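Local coordinates for pyruvate carboxylase n-terminal domain (Aquifex aeolicus, PDB 1ULZ), which forms the biotin carboxylase part of a pyruvate carboxylase and contains an ATP-grasp domain, at residues E209-G214 with G224-S229. The protein carries 1 engineered substitution. Sequence-based numbering, arbitrary orientation.
Sequences EYQVLG and GERDCS
Gln211 OE1 is gripped end-on by both terminal nitrogens of Arg226. Arg226 NH1 lies 2.9 Å from Gln211 OE1, in the carbonyl plane and on a lone pair, whereas NH2 comes from above that plane. The neighbouring side of the same guanidinium holds Glu209: Arg226 NE reaches the anti lone pair of Glu209 OE1 at 3.0 Å in a salt bridge, and NH2 adds a more bent bond to that oxygen. Both acceptors lie at the guanidinium edge, yet the carboxylate stands almost upright to it, the planes 83° apart. With Ser299 OG also bound to NH1, the buried guanidinium has little freedom to rotate. Glu209 OE2 turns to His207, and Cys228 SG packs 3.6 Å from Glu209 CD. With chi1 at 177°, Gln211 CG extends away from the backbone N and the chain then bends, which lets NE2 bind Val212 O and fixes the amide flip.

The backbones that carry these groups are paired antiparallel: Glu209 and Arg226 form a hydrogen-bonded pair, and Gln211 N donates almost straight to Gly224 O at 3.0 Å. On the opposite face Glu225 CB makes a CH-pi contact 3.9 Å from the centroid of the Tyr210 ring, while the carboxylate of Glu225 goes to Ser243 and Arg251 and Tyr210 OH to the carbonyl of Arg251. The hairpin of strands 206-214 and 220-232, part of the ATP-grasp region, is central to the antiparallel sheet; strand 269-277 flanks 206-214, strand 235-241 flanks 220-232, and helix 248-264 packs on the Tyr210 face.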
ATOM      1  N   GLU A 209     -20.255   9.840  -6.867  1.00 25.30           N
ATOM      2  CA  GLU A 209     -19.844  11.070  -6.211  1.00 24.57           C
ATOM      3  C   GLU A 209     -18.486  11.580  -6.662  1.00 25.30           C
ATOM      4  O   GLU A 209     -17.551  10.803  -6.883  1.00 25.17           O
ATOM      5  CB  GLU A 209     -19.857  10.881  -4.691  1.00 25.84           C
ATOM      6  CG  GLU A 209     -18.775   9.961  -4.148  1.00 27.05           C
ATOM      7  CD  GLU A 209     -18.905   9.717  -2.649  1.00 28.18           C
ATOM      8  OE1 GLU A 209     -17.878   9.396  -2.012  1.00 28.86           O
ATOM      9  OE2 GLU A 209     -20.029   9.835  -2.110  1.00 26.31           O
ATOM     10  N   TYR A 210     -18.386  12.899  -6.795  1.00 23.65           N
ATOM     11  CA  TYR A 210     -17.149  13.532  -7.218  1.00 23.56           C
ATOM     12  C   TYR A 210     -16.331  14.110  -6.071  1.00 22.85           C
ATOM     13  O   TYR A 210     -16.870  14.736  -5.148  1.00 24.36           O
ATOM     14  CB  TYR A 210     -17.436  14.644  -8.236  1.00 23.32           C
ATOM     15  CG  TYR A 210     -17.417  14.188  -9.677  1.00 23.39           C
ATOM     16  CD1 TYR A 210     -18.521  13.559 -10.253  1.00 21.81           C
ATOM     17  CD2 TYR A 210     -16.278  14.358 -10.454  1.00 22.02           C
ATOM     18  CE1 TYR A 210     -18.484  13.113 -11.563  1.00 22.02           C
ATOM     19  CE2 TYR A 210     -16.229  13.916 -11.763  1.00 23.51           C
ATOM     20  CZ  TYR A 210     -17.330  13.293 -12.317  1.00 23.10           C
ATOM     21  OH  TYR A 210     -17.265  12.850 -13.619  1.00 23.09           O
ATOM     22  N   GLN A 211     -15.021  13.899  -6.142  1.00 22.28           N
ATOM     23  CA  GLN A 211     -14.102  14.419  -5.140  1.00 21.04           C
ATOM     24  C   GLN A 211     -13.648  15.809  -5.587  1.00 21.17           C
ATOM     25  O   GLN A 211     -13.173  15.986  -6.709  1.00 20.54           O
ATOM     26  CB  GLN A 211     -12.880  13.507  -5.002  1.00 19.79           C
ATOM     27  CG  GLN A 211     -11.834  14.012  -4.017  1.00 18.93           C
ATOM     28  CD  GLN A 211     -12.373  14.154  -2.607  1.00 20.49           C
ATOM     29  OE1 GLN A 211     -12.807  13.178  -1.998  1.00 20.76           O
ATOM     30  NE2 GLN A 211     -12.350  15.377  -2.080  1.00 18.75           N
ATOM     31  N   VAL A 212     -13.798  16.791  -4.707  1.00 20.49           N
ATOM     32  CA  VAL A 212     -13.391  18.157  -5.019  1.00 20.78           C
ATOM     33  C   VAL A 212     -12.209  18.562  -4.139  1.00 20.49           C
ATOM     34  O   VAL A 212     -12.089  18.098  -3.009  1.00 19.65           O
ATOM     35  CB  VAL A 212     -14.555  19.140  -4.778  1.00 22.03           C
ATOM     36  CG1 VAL A 212     -14.131  20.553  -5.131  1.00 22.06           C
ATOM     37  CG2 VAL A 212     -15.759  18.718  -5.599  1.00 21.64           C
ATOM     38  N   LEU A 213     -11.334  19.414  -4.665  1.00 20.18           N
ATOM     39  CA  LEU A 213     -10.175  19.886  -3.911  1.00 20.37           C
ATOM     40  C   LEU A 213      -9.737  21.230  -4.482  1.00 21.29           C
ATOM     41  O   LEU A 213      -9.437  21.348  -5.672  1.00 21.81           O
ATOM     42  CB  LEU A 213      -9.013  18.879  -3.998  1.00 20.45           C
ATOM     43  CG  LEU A 213      -7.797  19.125  -3.088  1.00 20.35           C
ATOM     44  CD1 LEU A 213      -8.223  19.037  -1.637  1.00 18.08           C
ATOM     45  CD2 LEU A 213      -6.701  18.101  -3.377  1.00 20.47           C
ATOM     46  N   GLY A 214      -9.723  22.252  -3.639  1.00 21.32           N
ATOM     47  CA  GLY A 214      -9.317  23.564  -4.107  1.00 21.92           C
ATOM     48  C   GLY A 214      -8.511  24.314  -3.068  1.00 21.07           C
ATOM     49  O   GLY A 214      -8.680  24.092  -1.874  1.00 19.05           O
ATOM     50  N   GLY A 224     -11.857  13.007  -9.929  1.00 19.83           N
ATOM     51  CA  GLY A 224     -12.710  11.947 -10.432  1.00 21.73           C
ATOM     52  C   GLY A 224     -13.865  11.581  -9.523  1.00 22.25           C
ATOM     53  O   GLY A 224     -14.108  12.232  -8.503  1.00 22.76           O
ATOM     54  N   GLU A 225     -14.573  10.520  -9.888  1.00 21.39           N
ATOM     55  CA  GLU A 225     -15.729  10.076  -9.124  1.00 21.45           C
ATOM     56  C   GLU A 225     -15.530   8.738  -8.424  1.00 22.13           C
ATOM     57  O   GLU A 225     -14.549   8.024  -8.653  1.00 22.26           O
ATOM     58  CB  GLU A 225     -16.956   9.966 -10.039  1.00 21.04           C
ATOM     59  CG  GLU A 225     -17.035   8.653 -10.840  1.00 21.02           C
ATOM     60  CD  GLU A 225     -16.022   8.555 -11.978  1.00 23.03           C
ATOM     61  OE1 GLU A 225     -15.118   9.411 -12.073  1.00 23.02           O
ATOM     62  OE2 GLU A 225     -16.126   7.607 -12.784  1.00 24.04           O
ATOM     63  N   ARG A 226     -16.494   8.414  -7.570  1.00 22.17           N
ATOM     64  CA  ARG A 226     -16.509   7.166  -6.827  1.00 22.94           C
ATOM     65  C   ARG A 226     -17.922   6.587  -6.906  1.00 23.53           C
ATOM     66  O   ARG A 226     -18.909   7.323  -6.850  1.00 21.81           O
ATOM     67  CB  ARG A 226     -16.135   7.410  -5.358  1.00 22.72           C
ATOM     68  CG  ARG A 226     -14.699   7.888  -5.146  1.00 24.48           C
ATOM     69  CD  ARG A 226     -14.365   8.026  -3.663  1.00 24.35           C
ATOM     70  NE  ARG A 226     -15.079   9.125  -3.020  1.00 24.09           N
ATOM     71  CZ  ARG A 226     -14.540  10.309  -2.745  1.00 24.09           C
ATOM     72  NH1 ARG A 226     -13.272  10.553  -3.057  1.00 20.02           N
ATOM     73  NH2 ARG A 226     -15.267  11.245  -2.147  1.00 22.38           N
ATOM     74  N   ASP A 227     -18.012   5.272  -7.063  1.00 22.81           N
ATOM     75  CA  ASP A 227     -19.303   4.591  -7.110  1.00 21.27           C
ATOM     76  C   ASP A 227     -19.481   3.913  -5.758  1.00 21.86           C
ATOM     77  O   ASP A 227     -18.781   2.952  -5.439  1.00 20.18           O
ATOM     78  CB  ASP A 227     -19.320   3.557  -8.236  1.00 22.04           C
ATOM     79  CG  ASP A 227     -20.645   2.829  -8.342  1.00 22.08           C
ATOM     80  OD1 ASP A 227     -20.991   2.397  -9.462  1.00 21.48           O
ATOM     81  OD2 ASP A 227     -21.336   2.683  -7.310  1.00 21.76           O
ATOM     82  N   CYS A 228     -20.408   4.430  -4.959  1.00 22.11           N
ATOM     83  CA  CYS A 228     -20.666   3.896  -3.627  1.00 25.10           C
ATOM     84  C   CYS A 228     -22.080   3.325  -3.536  1.00 26.04           C
ATOM     85  O   CYS A 228     -22.738   3.424  -2.497  1.00 23.97           O
ATOM     86  CB  CYS A 228     -20.494   5.011  -2.592  1.00 25.32           C
ATOM     87  SG  CYS A 228     -19.051   6.079  -2.903  1.00 28.06           S
ATOM     88  N   SER A 229     -22.533   2.721  -4.630  1.00 27.67           N
ATOM     89  CA  SER A 229     -23.877   2.151  -4.703  1.00 29.34           C
ATOM     90  C   SER A 229     -24.161   1.037  -3.700  1.00 30.55           C
ATOM     91  O   SER A 229     -25.289   0.903  -3.219  1.00 29.73           O
ATOM     92  CB  SER A 229     -24.144   1.614  -6.112  1.00 27.06           C
ATOM     93  OG  SER A 229     -24.047   2.644  -7.075  1.00 28.57           O
TER